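Long-range contact in periplasmic beta-glucosidase (Pseudomonas aeruginosa, PDB 6R5T), which probably hydrolyses terminal, non-reducing beta-D-glucosyl residues of glucosides, releasing beta-D-glucose in the periplasm: residues 502-507 with 525-530. The protein carries 1 engineered substitution. Sequence-based numbering, arbitrary orientation.
Sequences LLKALK and LGWEQE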
loop_
_atom_site.group_PDB
_atom_site.type_symbol
_atom_site.label_atom_id
_atom_site.label_comp_id
_atom_site.label_asym_id
_atom_site.label_seq_id
_atom_site.Cartn_x
_atom_site.Cartn_y
_atom_site.Cartn_z
ATOM N N LEU A 502 -6.186 29.290 8.702
ATOM C CA LEU A 502 -5.310 30.403 9.167
ATOM C C LEU A 502 -4.410 30.879 8.023
ATOM O O LEU A 502 -4.297 32.094 7.737
ATOM C CB LEU A 502 -4.514 29.950 10.405
ATOM C CG LEU A 502 -3.412 30.871 10.890
ATOM C CD1 LEU A 502 -4.020 32.181 11.377
ATOM C CD2 LEU A 502 -2.615 30.185 11.981
ATOM N N LEU A 503 -3.709 29.931 7.369
ATOM C CA LEU A 503 -2.758 30.300 6.300
ATOM C C LEU A 503 -3.523 30.981 5.159
ATOM O O LEU A 503 -2.981 31.955 4.635
ATOM C CB LEU A 503 -2.068 29.040 5.766
ATOM C CG LEU A 503 -1.079 28.362 6.714
ATOM C CD1 LEU A 503 -0.411 27.213 5.977
ATOM C CD2 LEU A 503 -0.043 29.300 7.257
ATOM N N LYS A 504 -4.697 30.505 4.786
ATOM C CA LYS A 504 -5.445 31.108 3.648
ATOM C C LYS A 504 -5.815 32.545 4.034
ATOM O O LYS A 504 -5.709 33.472 3.199
ATOM C CB LYS A 504 -6.674 30.298 3.289
ATOM C CG LYS A 504 -6.325 29.021 2.521
ATOM C CD LYS A 504 -7.475 28.080 2.244
ATOM C CE LYS A 504 -6.930 26.754 1.729
ATOM N NZ LYS A 504 -7.964 25.929 1.063
ATOM N N ALA A 505 -6.250 32.736 5.265
ATOM C CA ALA A 505 -6.634 34.099 5.724
ATOM C C ALA A 505 -5.407 34.990 5.792
ATOM O O ALA A 505 -5.471 36.173 5.377
ATOM C CB ALA A 505 -7.364 33.993 7.048
ATOM N N LEU A 506 -4.260 34.477 6.248
ATOM C CA LEU A 506 -3.023 35.285 6.315
ATOM C C LEU A 506 -2.598 35.658 4.890
ATOM O O LEU A 506 -2.134 36.785 4.660
ATOM C CB LEU A 506 -1.921 34.513 7.040
ATOM C CG LEU A 506 -2.118 34.345 8.536
ATOM C CD1 LEU A 506 -1.106 33.350 9.066
ATOM C CD2 LEU A 506 -1.983 35.670 9.280
ATOM N N LYS A 507 -2.707 34.731 3.944
ATOM C CA LYS A 507 -2.294 35.018 2.552
ATOM C C LYS A 507 -3.110 36.208 2.038
ATOM O O LYS A 507 -2.518 37.078 1.335
ATOM C CB LYS A 507 -2.564 33.773 1.706
ATOM C CG LYS A 507 -2.340 33.902 0.201
ATOM C CD LYS A 507 -0.940 34.229 -0.169
ATOM C CE LYS A 507 -0.769 34.383 -1.681
ATOM N NZ LYS A 507 0.655 34.601 -2.007
ATOM N N LEU A 525 1.769 19.509 0.507
ATOM C CA LEU A 525 1.969 20.976 0.628
ATOM C C LEU A 525 1.665 21.696 -0.685
ATOM O O LEU A 525 2.260 22.750 -0.931
ATOM C CB LEU A 525 3.404 21.203 1.068
ATOM C CG LEU A 525 3.711 20.740 2.493
ATOM C CD1 LEU A 525 5.193 20.707 2.769
ATOM C CD2 LEU A 525 3.015 21.647 3.527
ATOM N N GLY A 526 0.735 21.176 -1.478
ATOM C CA GLY A 526 0.509 21.789 -2.805
ATOM C C GLY A 526 0.039 23.234 -2.670
ATOM O O GLY A 526 0.548 24.064 -3.427
ATOM N N TRP A 527 -0.911 23.532 -1.779
ATOM C CA TRP A 527 -1.418 24.932 -1.650
ATOM C C TRP A 527 -0.269 25.806 -1.177
ATOM O O TRP A 527 -0.077 26.938 -1.664
ATOM C CB TRP A 527 -2.605 25.028 -0.691
ATOM C CG TRP A 527 -3.117 26.426 -0.531
ATOM C CD1 TRP A 527 -4.167 26.990 -1.210
ATOM C CD2 TRP A 527 -2.636 27.435 0.360
ATOM N NE1 TRP A 527 -4.351 28.286 -0.805
ATOM C CE2 TRP A 527 -3.396 28.603 0.111
ATOM C CE3 TRP A 527 -1.607 27.484 1.286
ATOM C CZ2 TRP A 527 -3.172 29.776 0.824
ATOM C CZ3 TRP A 527 -1.365 28.652 1.963
ATOM C CH2 TRP A 527 -2.156 29.778 1.733
ATOM N N GLU A 528 0.487 25.297 -0.217
ATOM C CA GLU A 528 1.605 26.066 0.382
ATOM C C GLU A 528 2.671 26.379 -0.675
ATOM O O GLU A 528 3.177 27.513 -0.752
ATOM C CB GLU A 528 2.172 25.293 1.577
ATOM C CG GLU A 528 1.189 25.142 2.720
ATOM C CD GLU A 528 0.101 24.073 2.564
ATOM O OE1 GLU A 528 0.084 23.288 1.563
ATOM O OE2 GLU A 528 -0.819 24.023 3.423
ATOM N N GLN A 529 3.033 25.382 -1.479
ATOM C CA GLN A 529 4.071 25.600 -2.513
ATOM C C GLN A 529 3.572 26.667 -3.533
ATOM O O GLN A 529 4.403 27.380 -4.114
ATOM C CB GLN A 529 4.428 24.263 -3.160
ATOM C CG GLN A 529 5.415 24.385 -4.327
ATOM C CD GLN A 529 6.760 24.971 -3.976
ATOM O OE1 GLN A 529 7.221 24.898 -2.846
ATOM N NE2 GLN A 529 7.388 25.598 -4.967
ATOM N N GLU A 530 2.277 26.743 -3.785
ATOM C CA GLU A 530 1.728 27.732 -4.743
ATOM C C GLU A 530 1.659 29.125 -4.085
ATOM O O GLU A 530 1.920 30.142 -4.787
ATOM C CB GLU A 530 0.374 27.252 -5.209
ATOM C CG GLU A 530 -0.231 28.094 -6.309
ATOM C CD GLU A 530 0.662 28.313 -7.523
ATOM O OE1 GLU A 530 0.597 29.433 -8.069
ATOM O OE2 GLU A 530 1.398 27.373 -7.948
#
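Lys504 runs slantwise over one face of the Trp527 indole, a compact example of a lysine using both its hydrocarbon chain and its charge on one aromatic ring. Its CB stands slightly back from the six-membered ring. With chi1 at -76°, CG is anti to the carbonyl carbon and settles over the rim of the ring, 3.7 Å from Trp527 CZ2. The extended chain then zigzags: CD lifts off, and CE returns to lie over the five-membered ring, 4.1 Å from its centroid and 17° from the normal, a CH-pi contact. NZ sits farther out, 4.9 Å from the same centroid, in an off-centre cation-pi arrangement.

The far end of the indole is wedged against the backbone and side chains of helix 497-508. Trp527 CZ3 meets Leu503 CB at 3.9 Å, Trp527 CH2 reaches Leu503 O obliquely at 3.7 Å, and Lys507 CB comes in at the ring edge, 4.0 Å from Trp527 CH2. Lys507 NZ hydrogen-bonds to the backbone carbonyl O of Asn531, whose ND2 in turn hydrogen-bonds to Trp527 O. Deeper in, Leu503 CD1 brushes Glu528 OE2 at 4.1 Å, while Leu515 of strand 513-518 touches both of these side chains.

The two segments run nearly parallel, 17° apart with axes 11.6 Å from each other, as expected of helices from successive beta-alpha-beta crossovers on one side of the sheet in the family 3 C-terminal domain. That separation is wide for helices, and the indole largely spans it. With neither a direct hydrogen bond nor a salt bridge joining the segments, the contact probably rests mainly on dispersion and ring electrostatics, with the ammonium at the outer end of the lysine's hydrocarbon overlap with the ring; its off-centre position suggests that the cation-pi term adds modestly to the hydrocarbon contact.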